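Local coordinates for receptor-like protein kinase ANXUR1 (Arabidopsis thaliana, PDB 6FIG) that probably senses extracellular signals at the pollen tube surface through a malectin-like ectodomain and relays them by serine/threonine phosphorylation during plant reproduction, at residues R254-N259 / Y359-L364; I262-N267 / M349-F354; K297-Y302 / A315-W320. All coordinates share one frame; numbering follows the deposited sequence. Where two conformers were deposited one is given.

Interaction 1: R254-N259 / Y359-L364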
loop_
_atom_site.group_PDB
_atom_site.type_symbol
_atom_site.label_atom_id
_atom_site.label_comp_id
_atom_site.label_asym_id
_atom_site.label_seq_id
_atom_site.Cartn_x
_atom_site.Cartn_y
_atom_site.Cartn_z
ATOM N N ARG A 254 14.976 -23.289 8.253
ATOM C CA ARG A 254 16.072 -24.223 8.031
ATOM C C ARG A 254 16.374 -24.828 9.384
ATOM O O ARG A 254 16.433 -24.122 10.392
ATOM C CB ARG A 254 17.307 -23.542 7.448
ATOM C CG ARG A 254 18.396 -24.502 6.992
ATOM C CD ARG A 254 19.548 -23.785 6.320
ATOM N NE ARG A 254 19.095 -23.068 5.121
ATOM C CZ ARG A 254 18.839 -23.637 3.939
ATOM N NH1 ARG A 254 19.026 -24.941 3.737
ATOM N NH2 ARG A 254 18.423 -22.890 2.922
ATOM N N SER A 255 16.555 -26.138 9.394
ATOM C CA SER A 255 16.922 -26.863 10.609
ATOM C C SER A 255 18.104 -27.751 10.305
ATOM O O SER A 255 18.521 -27.875 9.154
ATOM C CB SER A 255 15.736 -27.677 11.109
ATOM O OG SER A 255 15.444 -28.745 10.228
ATOM N N GLN A 256 18.655 -28.391 11.332
ATOM C CA GLN A 256 19.754 -29.325 11.097
ATOM C C GLN A 256 19.253 -30.638 10.573
ATOM O O GLN A 256 19.872 -31.208 9.694
ATOM C CB GLN A 256 20.609 -29.502 12.334
ATOM C CG GLN A 256 21.525 -28.318 12.539
ATOM C CD GLN A 256 22.424 -28.515 13.726
ATOM O OE1 GLN A 256 22.016 -28.228 14.851
ATOM N NE2 GLN A 256 23.635 -29.020 13.494
ATOM N N GLY A 257 18.124 -31.106 11.096
ATOM C CA GLY A 257 17.419 -32.263 10.524
ATOM C C GLY A 257 17.094 -33.344 11.546
ATOM O O GLY A 257 17.250 -33.126 12.750
ATOM N N PRO A 258 16.629 -34.513 11.073
ATOM C CA PRO A 258 16.136 -35.580 11.959
ATOM C C PRO A 258 17.190 -36.460 12.645
ATOM O O PRO A 258 16.813 -37.211 13.541
ATOM C CB PRO A 258 15.298 -36.448 11.007
ATOM C CG PRO A 258 16.007 -36.314 9.702
ATOM C CD PRO A 258 16.485 -34.886 9.651
ATOM N N ASN A 259 18.455 -36.424 12.209
ATOM C CA ASN A 259 19.522 -37.247 12.816
ATOM C C ASN A 259 20.262 -36.473 13.902
ATOM O O ASN A 259 21.203 -35.742 13.620
ATOM C CB ASN A 259 20.526 -37.741 11.758
ATOM C CG ASN A 259 21.477 -38.808 12.303
ATOM O OD1 ASN A 259 21.779 -38.849 13.509
ATOM N ND2 ASN A 259 21.920 -39.714 11.425
ATOM N N TYR A 359 14.693 -33.734 21.433
ATOM C CA TYR A 359 15.434 -33.851 20.197
ATOM C C TYR A 359 16.720 -33.053 20.309
ATOM O O TYR A 359 16.862 -32.195 21.192
ATOM C CB TYR A 359 14.607 -33.295 19.029
ATOM C CG TYR A 359 13.309 -34.021 18.808
ATOM C CD1 TYR A 359 13.288 -35.240 18.148
ATOM C CD2 TYR A 359 12.087 -33.489 19.260
ATOM C CE1 TYR A 359 12.099 -35.929 17.953
ATOM C CE2 TYR A 359 10.885 -34.162 19.053
ATOM C CZ TYR A 359 10.899 -35.383 18.394
ATOM O OH TYR A 359 9.740 -36.104 18.164
ATOM N N TYR A 360 17.636 -33.317 19.392
ATOM C CA TYR A 360 18.881 -32.572 19.272
ATOM C C TYR A 360 18.887 -31.930 17.892
ATOM O O TYR A 360 19.230 -32.565 16.906
ATOM C CB TYR A 360 20.081 -33.469 19.498
ATOM C CG TYR A 360 20.100 -34.034 20.896
ATOM C CD1 TYR A 360 20.461 -33.228 21.975
ATOM C CD2 TYR A 360 19.724 -35.351 21.153
ATOM C CE1 TYR A 360 20.472 -33.725 23.266
ATOM C CE2 TYR A 360 19.745 -35.854 22.452
ATOM C CZ TYR A 360 20.110 -35.013 23.495
ATOM O OH TYR A 360 20.122 -35.485 24.790
ATOM N N ASP A 361 18.453 -30.677 17.845
ATOM C CA ASP A 361 18.215 -29.979 16.568
ATOM C C ASP A 361 18.309 -28.484 16.818
ATOM O O ASP A 361 18.428 -28.026 17.960
ATOM C CB ASP A 361 16.819 -30.376 16.044
ATOM C CG ASP A 361 16.623 -30.145 14.520
ATOM O OD1 ASP A 361 17.567 -29.769 13.808
ATOM O OD2 ASP A 361 15.469 -30.361 14.056
ATOM N N SER A 362 18.274 -27.725 15.731
ATOM C CA SER A 362 18.222 -26.267 15.803
ATOM C C SER A 362 17.459 -25.777 14.582
ATOM O O SER A 362 17.338 -26.491 13.593
ATOM C CB SER A 362 19.621 -25.673 15.827
ATOM O OG SER A 362 20.339 -25.994 14.649
ATOM N N SER A 363 16.917 -24.574 14.669
ATOM C CA SER A 363 16.189 -24.009 13.525
ATOM C C SER A 363 16.179 -22.493 13.569
ATOM O O SER A 363 16.423 -21.879 14.605
ATOM C CB SER A 363 14.761 -24.553 13.425
ATOM O OG SER A 363 13.942 -24.067 14.482
ATOM N N LEU A 364 15.890 -21.921 12.408
ATOM C CA LEU A 364 15.829 -20.488 12.236
ATOM C C LEU A 364 14.858 -20.213 11.079
ATOM O O LEU A 364 14.875 -20.942 10.077
ATOM C CB LEU A 364 17.219 -19.943 11.916
ATOM C CG LEU A 364 17.334 -18.411 11.714
ATOM C CD1 LEU A 364 17.009 -17.660 12.988
ATOM C CD2 LEU A 364 18.736 -18.081 11.230
HETATM O O HOH W 1 14.611 -30.826 11.660
#

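Interaction 2: I262-N267 / M349-F354. With NAG (2-acetamido-2-deoxy-beta-D-glucopyranose), chain D.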
loop_
_atom_site.group_PDB
_atom_site.type_symbol
_atom_site.label_atom_id
_atom_site.label_comp_id
_atom_site.label_asym_id
_atom_site.label_seq_id
_atom_site.Cartn_x
_atom_site.Cartn_y
_atom_site.Cartn_z
ATOM N N ILE A 262 24.270 -36.710 14.066
ATOM C CA ILE A 262 24.892 -35.859 13.062
ATOM C C ILE A 262 24.789 -34.391 13.511
ATOM O O ILE A 262 25.759 -33.648 13.427
ATOM C CB ILE A 262 24.224 -36.056 11.672
ATOM C CG1 ILE A 262 24.561 -37.443 11.115
ATOM C CG2 ILE A 262 24.624 -34.955 10.700
ATOM C CD1 ILE A 262 23.806 -37.823 9.849
ATOM N N ASN A 263 23.616 -33.993 13.996
ATOM C CA ASN A 263 23.389 -32.625 14.476
ATOM C C ASN A 263 24.344 -32.218 15.603
ATOM O O ASN A 263 24.929 -31.142 15.578
ATOM C CB ASN A 263 21.937 -32.420 14.909
ATOM C CG ASN A 263 20.940 -32.617 13.772
ATOM O OD1 ASN A 263 21.327 -32.765 12.591
ATOM N ND2 ASN A 263 19.665 -32.673 14.123
ATOM N N LEU A 264 24.544 -33.124 16.556
ATOM C CA LEU A 264 25.474 -32.893 17.660
ATOM C C LEU A 264 26.944 -32.755 17.257
ATOM O O LEU A 264 27.756 -32.261 18.050
ATOM C CB LEU A 264 25.343 -34.018 18.692
ATOM C CG LEU A 264 24.046 -33.951 19.496
ATOM C CD1 LEU A 264 23.776 -35.276 20.159
ATOM C CD2 LEU A 264 24.129 -32.846 20.537
ATOM N N LYS A 265 27.294 -33.210 16.053
ATOM C CA LYS A 265 28.659 -33.126 15.554
ATOM C C LYS A 265 28.901 -31.985 14.586
ATOM O O LYS A 265 29.969 -31.912 14.005
ATOM C CB LYS A 265 29.043 -34.464 14.903
ATOM C CG LYS A 265 29.049 -35.608 15.902
ATOM C CD LYS A 265 29.185 -36.953 15.218
ATOM C CE LYS A 265 29.213 -38.083 16.229
ATOM N NZ LYS A 265 29.184 -39.388 15.532
ATOM N N SER A 266 27.941 -31.072 14.443
ATOM C CA SER A 266 28.084 -29.992 13.465
ATOM C C SER A 266 27.324 -28.733 13.839
ATOM O O SER A 266 26.396 -28.752 14.651
ATOM C CB SER A 266 27.628 -30.485 12.090
ATOM O OG SER A 266 26.298 -30.969 12.144
ATOM N N ASN A 267 27.742 -27.626 13.222
ATOM C CA ASN A 267 27.032 -26.364 13.292
ATOM C C ASN A 267 26.382 -26.124 11.937
ATOM O O ASN A 267 26.966 -26.431 10.883
ATOM C CB ASN A 267 28.006 -25.213 13.536
ATOM C CG ASN A 267 28.315 -24.958 15.001
ATOM O OD1 ASN A 267 27.421 -24.649 15.816
ATOM N ND2 ASN A 267 29.598 -25.037 15.333
ATOM N N MET A 349 24.615 -22.338 14.648
ATOM C CA MET A 349 23.783 -23.004 15.645
ATOM C C MET A 349 23.991 -24.512 15.644
ATOM O O MET A 349 24.316 -25.115 14.628
ATOM C CB MET A 349 22.303 -22.619 15.532
ATOM C CG MET A 349 21.640 -22.811 14.193
ATOM S SD MET A 349 19.935 -22.179 14.228
ATOM C CE MET A 349 20.111 -20.504 14.706
ATOM N N THR A 350 23.794 -25.100 16.825
ATOM C CA THR A 350 24.042 -26.523 17.043
ATOM C C THR A 350 23.170 -26.906 18.233
ATOM O O THR A 350 22.834 -26.042 19.036
ATOM C CB THR A 350 25.551 -26.800 17.297
ATOM O OG1 THR A 350 25.834 -28.214 17.291
ATOM C CG2 THR A 350 26.019 -26.213 18.626
ATOM N N PRO A 351 22.824 -28.196 18.377
ATOM C CA PRO A 351 21.943 -28.513 19.503
ATOM C C PRO A 351 22.638 -28.344 20.850
ATOM O O PRO A 351 23.850 -28.537 20.960
ATOM C CB PRO A 351 21.616 -30.009 19.290
ATOM C CG PRO A 351 21.979 -30.277 17.871
ATOM C CD PRO A 351 23.144 -29.405 17.601
ATOM N N SER A 352 21.839 -28.013 21.861
ATOM C CA SER A 352 22.311 -27.998 23.235
ATOM C C SER A 352 21.989 -29.353 23.850
ATOM O O SER A 352 20.956 -29.966 23.549
ATOM C CB SER A 352 21.607 -26.898 24.029
ATOM O OG SER A 352 21.946 -26.962 25.411
ATOM N N THR A 353 22.866 -29.810 24.729
ATOM C CA THR A 353 22.555 -30.972 25.549
ATOM C C THR A 353 21.966 -30.582 26.910
ATOM O O THR A 353 21.572 -31.472 27.695
ATOM C CB THR A 353 23.790 -31.855 25.758
ATOM O OG1 THR A 353 24.855 -31.063 26.297
ATOM C CG2 THR A 353 24.216 -32.484 24.432
ATOM N N PHE A 354 21.937 -29.284 27.211
ATOM C CA PHE A 354 21.482 -28.824 28.511
ATOM C C PHE A 354 20.015 -29.176 28.737
ATOM O O PHE A 354 19.173 -28.891 27.897
ATOM C CB PHE A 354 21.678 -27.320 28.655
ATOM C CG PHE A 354 21.231 -26.787 29.990
ATOM C CD1 PHE A 354 20.031 -26.090 30.104
ATOM C CD2 PHE A 354 21.992 -27.024 31.135
ATOM C CE1 PHE A 354 19.606 -25.620 31.345
ATOM C CE2 PHE A 354 21.573 -26.553 32.378
ATOM C CZ PHE A 354 20.384 -25.844 32.475
HETATM C C1 NAG D . 30.100 -24.749 16.648
HETATM C C2 NAG D . 31.083 -25.778 17.168
HETATM C C3 NAG D . 31.808 -25.270 18.410
HETATM C C4 NAG D . 32.326 -23.853 18.230
HETATM C C5 NAG D . 31.182 -22.953 17.784
HETATM C C6 NAG D . 31.525 -21.474 17.638
HETATM C C7 NAG D . 30.372 -28.104 16.777
HETATM C C8 NAG D . 29.457 -29.199 17.266
HETATM N N2 NAG D . 30.293 -26.966 17.472
HETATM O O3 NAG D . 32.902 -26.141 18.691
HETATM O O4 NAG D . 32.818 -23.366 19.482
HETATM O O5 NAG D . 30.737 -23.474 16.538
HETATM O O6 NAG D . 32.392 -21.256 16.521
HETATM O O7 NAG D . 31.125 -28.263 15.820
#

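Interaction 3: K297-Y302 / A315-W320. With NAG (2-acetamido-2-deoxy-beta-D-glucopyranose), chain D.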
loop_
_atom_site.group_PDB
_atom_site.type_symbol
_atom_site.label_atom_id
_atom_site.label_comp_id
_atom_site.label_asym_id
_atom_site.label_seq_id
_atom_site.Cartn_x
_atom_site.Cartn_y
_atom_site.Cartn_z
ATOM N N LYS A 297 13.156 -28.884 21.418
ATOM C CA LYS A 297 14.294 -28.465 20.597
ATOM C C LYS A 297 14.968 -27.295 21.292
ATOM O O LYS A 297 14.326 -26.279 21.564
ATOM C CB LYS A 297 13.848 -28.080 19.203
ATOM C CG LYS A 297 14.949 -27.511 18.313
ATOM C CD LYS A 297 14.457 -27.291 16.886
ATOM C CE LYS A 297 13.392 -26.207 16.801
ATOM N NZ LYS A 297 12.622 -26.324 15.547
ATOM N N VAL A 298 16.245 -27.476 21.588
ATOM C CA VAL A 298 17.006 -26.556 22.419
ATOM C C VAL A 298 18.392 -26.474 21.811
ATOM O O VAL A 298 19.025 -27.500 21.562
ATOM C CB VAL A 298 17.050 -27.069 23.870
ATOM C CG1 VAL A 298 17.806 -26.137 24.767
ATOM C CG2 VAL A 298 15.638 -27.281 24.408
ATOM N N PHE A 299 18.864 -25.256 21.550
ATOM C CA PHE A 299 20.065 -25.095 20.740
ATOM C C PHE A 299 20.910 -23.906 21.115
ATOM O O PHE A 299 20.397 -22.889 21.620
ATOM C CB PHE A 299 19.732 -25.080 19.239
ATOM C CG PHE A 299 18.692 -24.082 18.823
ATOM C CD1 PHE A 299 17.350 -24.351 18.955
ATOM C CD2 PHE A 299 19.079 -22.895 18.184
ATOM C CE1 PHE A 299 16.396 -23.443 18.532
ATOM C CE2 PHE A 299 18.125 -21.996 17.760
ATOM C CZ PHE A 299 16.779 -22.278 17.935
ATOM N N ASN A 300 22.202 -24.035 20.836
ATOM C CA ASN A 300 23.178 -22.993 21.085
ATOM C C ASN A 300 23.307 -22.136 19.847
ATOM O O ASN A 300 23.186 -22.635 18.731
ATOM C CB ASN A 300 24.528 -23.592 21.445
ATOM C CG ASN A 300 24.496 -24.389 22.736
ATOM O OD1 ASN A 300 23.828 -24.012 23.703
ATOM N ND2 ASN A 300 25.191 -25.513 22.743
ATOM N N ILE A 301 23.543 -20.844 20.057
ATOM C CA ILE A 301 23.693 -19.880 18.957
ATOM C C ILE A 301 24.969 -19.107 19.209
ATOM O O ILE A 301 25.159 -18.570 20.313
ATOM C CB ILE A 301 22.524 -18.893 18.889
ATOM C CG1 ILE A 301 21.174 -19.618 18.758
ATOM C CG2 ILE A 301 22.712 -17.913 17.728
ATOM C CD1 ILE A 301 19.980 -18.684 18.714
ATOM N N TYR A 302 25.834 -19.057 18.194
ATOM C CA TYR A 302 27.110 -18.346 18.273
ATOM C C TYR A 302 27.191 -17.318 17.154
ATOM O O TYR A 302 26.700 -17.548 16.049
ATOM C CB TYR A 302 28.274 -19.324 18.162
ATOM C CG TYR A 302 28.157 -20.504 19.086
ATOM C CD1 TYR A 302 28.467 -20.386 20.432
ATOM C CD2 TYR A 302 27.762 -21.752 18.604
ATOM C CE1 TYR A 302 28.382 -21.483 21.281
ATOM C CE2 TYR A 302 27.672 -22.850 19.440
ATOM C CZ TYR A 302 27.978 -22.714 20.771
ATOM O OH TYR A 302 27.879 -23.850 21.577
ATOM N N ALA A 315 18.787 -21.410 23.279
ATOM C CA ALA A 315 17.562 -21.021 22.595
ATOM C C ALA A 315 16.576 -22.173 22.641
ATOM O O ALA A 315 16.939 -23.334 22.459
ATOM C CB ALA A 315 17.863 -20.672 21.158
ATOM N N ASP A 316 15.315 -21.843 22.899
ATOM C CA ASP A 316 14.222 -22.814 22.834
ATOM C C ASP A 316 13.040 -21.973 22.375
ATOM O O ASP A 316 12.580 -21.111 23.126
ATOM C CB ASP A 316 14.002 -23.465 24.206
ATOM C CG ASP A 316 12.844 -24.461 24.229
ATOM O OD1 ASP A 316 11.950 -24.414 23.326
ATOM O OD2 ASP A 316 12.811 -25.269 25.190
ATOM N N ILE A 317 12.575 -22.187 21.145
ATOM C CA ILE A 317 11.540 -21.315 20.581
ATOM C C ILE A 317 10.239 -21.345 21.404
ATOM O O ILE A 317 9.720 -20.288 21.796
ATOM C CB ILE A 317 11.248 -21.600 19.094
ATOM C CG1 ILE A 317 12.515 -21.490 18.264
ATOM C CG2 ILE A 317 10.188 -20.615 18.571
ATOM C CD1 ILE A 317 12.402 -22.136 16.893
ATOM N N ILE A 318 9.713 -22.536 21.675
ATOM C CA ILE A 318 8.534 -22.656 22.533
ATOM C C ILE A 318 8.824 -22.159 23.950
ATOM O O ILE A 318 7.959 -21.558 24.595
ATOM C CB ILE A 318 8.000 -24.098 22.601
ATOM C CG1 ILE A 318 7.593 -24.616 21.218
ATOM C CG2 ILE A 318 6.799 -24.180 23.534
ATOM C CD1 ILE A 318 6.309 -24.068 20.689
ATOM N N GLY A 319 10.038 -22.395 24.430
ATOM C CA GLY A 319 10.489 -21.821 25.702
ATOM C C GLY A 319 10.294 -20.318 25.756
ATOM O O GLY A 319 9.854 -19.785 26.766
ATOM N N TRP A 320 10.630 -19.645 24.660
ATOM C CA TRP A 320 10.432 -18.216 24.510
ATOM C C TRP A 320 9.004 -17.789 24.216
ATOM O O TRP A 320 8.516 -16.846 24.836
ATOM C CB TRP A 320 11.311 -17.698 23.375
ATOM C CG TRP A 320 12.713 -17.377 23.753
ATOM C CD1 TRP A 320 13.154 -16.820 24.910
ATOM C CD2 TRP A 320 13.845 -17.492 22.898
ATOM N NE1 TRP A 320 14.517 -16.598 24.835
ATOM C CE2 TRP A 320 14.958 -16.999 23.603
ATOM C CE3 TRP A 320 14.025 -17.975 21.611
ATOM C CZ2 TRP A 320 16.249 -17.006 23.062
ATOM C CZ3 TRP A 320 15.292 -17.954 21.065
ATOM C CH2 TRP A 320 16.382 -17.470 21.788
HETATM C C1 NAG D . 30.100 -24.749 16.648
HETATM C C2 NAG D . 31.083 -25.778 17.168
HETATM C C3 NAG D . 31.808 -25.270 18.410
HETATM C C4 NAG D . 32.326 -23.853 18.230
HETATM C C5 NAG D . 31.182 -22.953 17.784
HETATM C C6 NAG D . 31.525 -21.474 17.638
HETATM C C7 NAG D . 30.372 -28.104 16.777
HETATM C C8 NAG D . 29.457 -29.199 17.266
HETATM N N2 NAG D . 30.293 -26.966 17.472
HETATM O O3 NAG D . 32.902 -26.141 18.691
HETATM O O4 NAG D . 32.818 -23.366 19.482
HETATM O O5 NAG D . 30.737 -23.474 16.538
HETATM O O6 NAG D . 32.392 -21.256 16.521
HETATM O O7 NAG D . 31.125 -28.263 15.820
HETATM O O HOH W 2 10.974 -26.776 22.240
HETATM O O HOH W 3 13.184 -24.579 19.767
#

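Interaction 1: R254-N259 / Y359-L364
D361 lays its carboxylate against the turn at Q256-G257, with OD1 in contact with two successive backbone amides of that turn and, through a weak bond, with the amide of its own neighbour S362. The straighter bond across the contact comes from G257 N, 3.1 Å from D361 OD1 at an N-H...O angle of 162°, and it arrives from above the carboxylate plane. Q256 N adds a weak bond to the same OD1, bent to 129°, and also donates to S362 O at 3.2 Å, so that one amide proton is shared between two acceptors. CG of D361 stands anti to the backbone N (chi1 -159°), which turns the carboxylate across to the other segment. Its second oxygen, OD2, takes a proton from a water 2.6 Å away that also bonds S255 OG, itself linked to V225 O. Beyond the turn the segments run antiparallel as ends of the neighbouring strands 252-255 and 363-372 in the beta architecture of the malectin-like domain. R254 and L364 form the hydrogen-bonded pair, N to O at 3.0 Å in both directions; S255 and S363 form the non-hydrogen-bonded pair next to it, their CB atoms 4.0 Å apart. On the other flank, in the conformer described here, S362 OG donates to Q256 OE1 at 2.8 Å, tilted from the amide plane. S363 OG is bonded to K297 NZ, and the guanidinium of R254 leads away to a salt bridge with D214.

Interaction 2: I262-N267 / M349-F354
A covalent sugar sits at the edge of this contact: ND2 of N267 is bonded to C1 of an N-acetylglucosamine at 1.4 Å, and the same side chain is packed against strand 344-351. Its carbonyl oxygen, OD1, lies 3.2 Å from T350 CB, so the amide leans on the threonine while its nitrogen carries the glycan outward. The acetamido methyl of the sugar folds back over the segment, with NAG C8 3.6 Å from L264 O and also near T350 OG1. T350 supplies the one hydrogen bond between the two segments: OG1, turned anti to the backbone N (chi1 -170°), donates to S266 O at 2.8 Å, approaching from above the carbonyl plane. S266 O also accepts from Q256 NE2, which gives this carbonyl two donors. Close by, N267 CA approaches M349 O at 3.3 Å in a CA-H...O contact. The rest is packing without hydrogen bonds between the segments. The P351 ring rests on N263 of the short helix 260-264, its CD against N263 O and its CG 3.7 Å from N263 CB. CD2 of L264 lies 4.0 Å from P351 CB and 3.9 Å from T353 CG2. The amide end of N263 turns away, its ND2 hydrogen-bonding to Y360 O and G257 O. N267 is an N-glycosylated asparagine of the malectin-like domain; S266 and T350 line the pocket of its first sugar, where N267 leads into the outermost strand 268-273, beside strand 344-351.

Interaction 3: K297-Y302 / A315-W320
The methyl of A315 lies over one face of the F299 ring, 3.8 Å from its centroid and 15° off the ring normal, a CH-pi contact offset toward the rim. F299 is placed there by its first torsion (chi1 54°), which sets the ring between its own backbone N and carbonyl carbon. I301 CD1 reaches the same methyl, A315 CB, at 3.8 Å; F299 and I301 of the strand thus both touch it, while I317 CG1 meets the ring's edge near its plane. Around this apolar centre the backbones pair: F299 N donates to A315 O at 2.9 Å, and A315 N returns a bond to F299 O at 2.7 Å. This is a single antiparallel bridge, and V298 CA adds a CA-H...O contact to A315 O. The polar edge follows at D316, the N-cap of helix 317-321, whose OD1 accepts from G319 N at 3.0 Å from well above the carboxylate plane, while OD2 accepts from N295 N. One water accepts from K297 N and lies 2.8 Å from D316 OD1; another takes the I317 amide proton and donates to K297 O at 2.7 Å, linking K297 to the first turn. K297 NZ also pairs with E288 in a salt bridge. Strand 299-303 is flanked by strand 344-351, F286 of strand 278-287 lies against F299, I301 and I317, and W320 on the helix packs against strand 327-336.

In the fold
The three contacts cluster on one side of the chain's centre, their centres 8 to 11 Å apart. Interactions 1 and 3 are buried, whereas interaction 2 is only partly so and carries the glycan. Interactions 2 and 3 share one four-stranded sheet, since strands 344-351 and 299-303 are neighbours in it; interaction 1 joins strands of a different sheet. Their chemistry follows: 1 is dominated by backbone pairing and a carboxylate gripping amides, 2 by a proline ring against a short helix and a single hydroxyl bond, 3 by an aromatic-methyl centre with a capped helix beside it. Backbone bonds T350-N300 and S352-V298 join 2 to 3, and side-chain bonds from N263 and K297 tie both to 1.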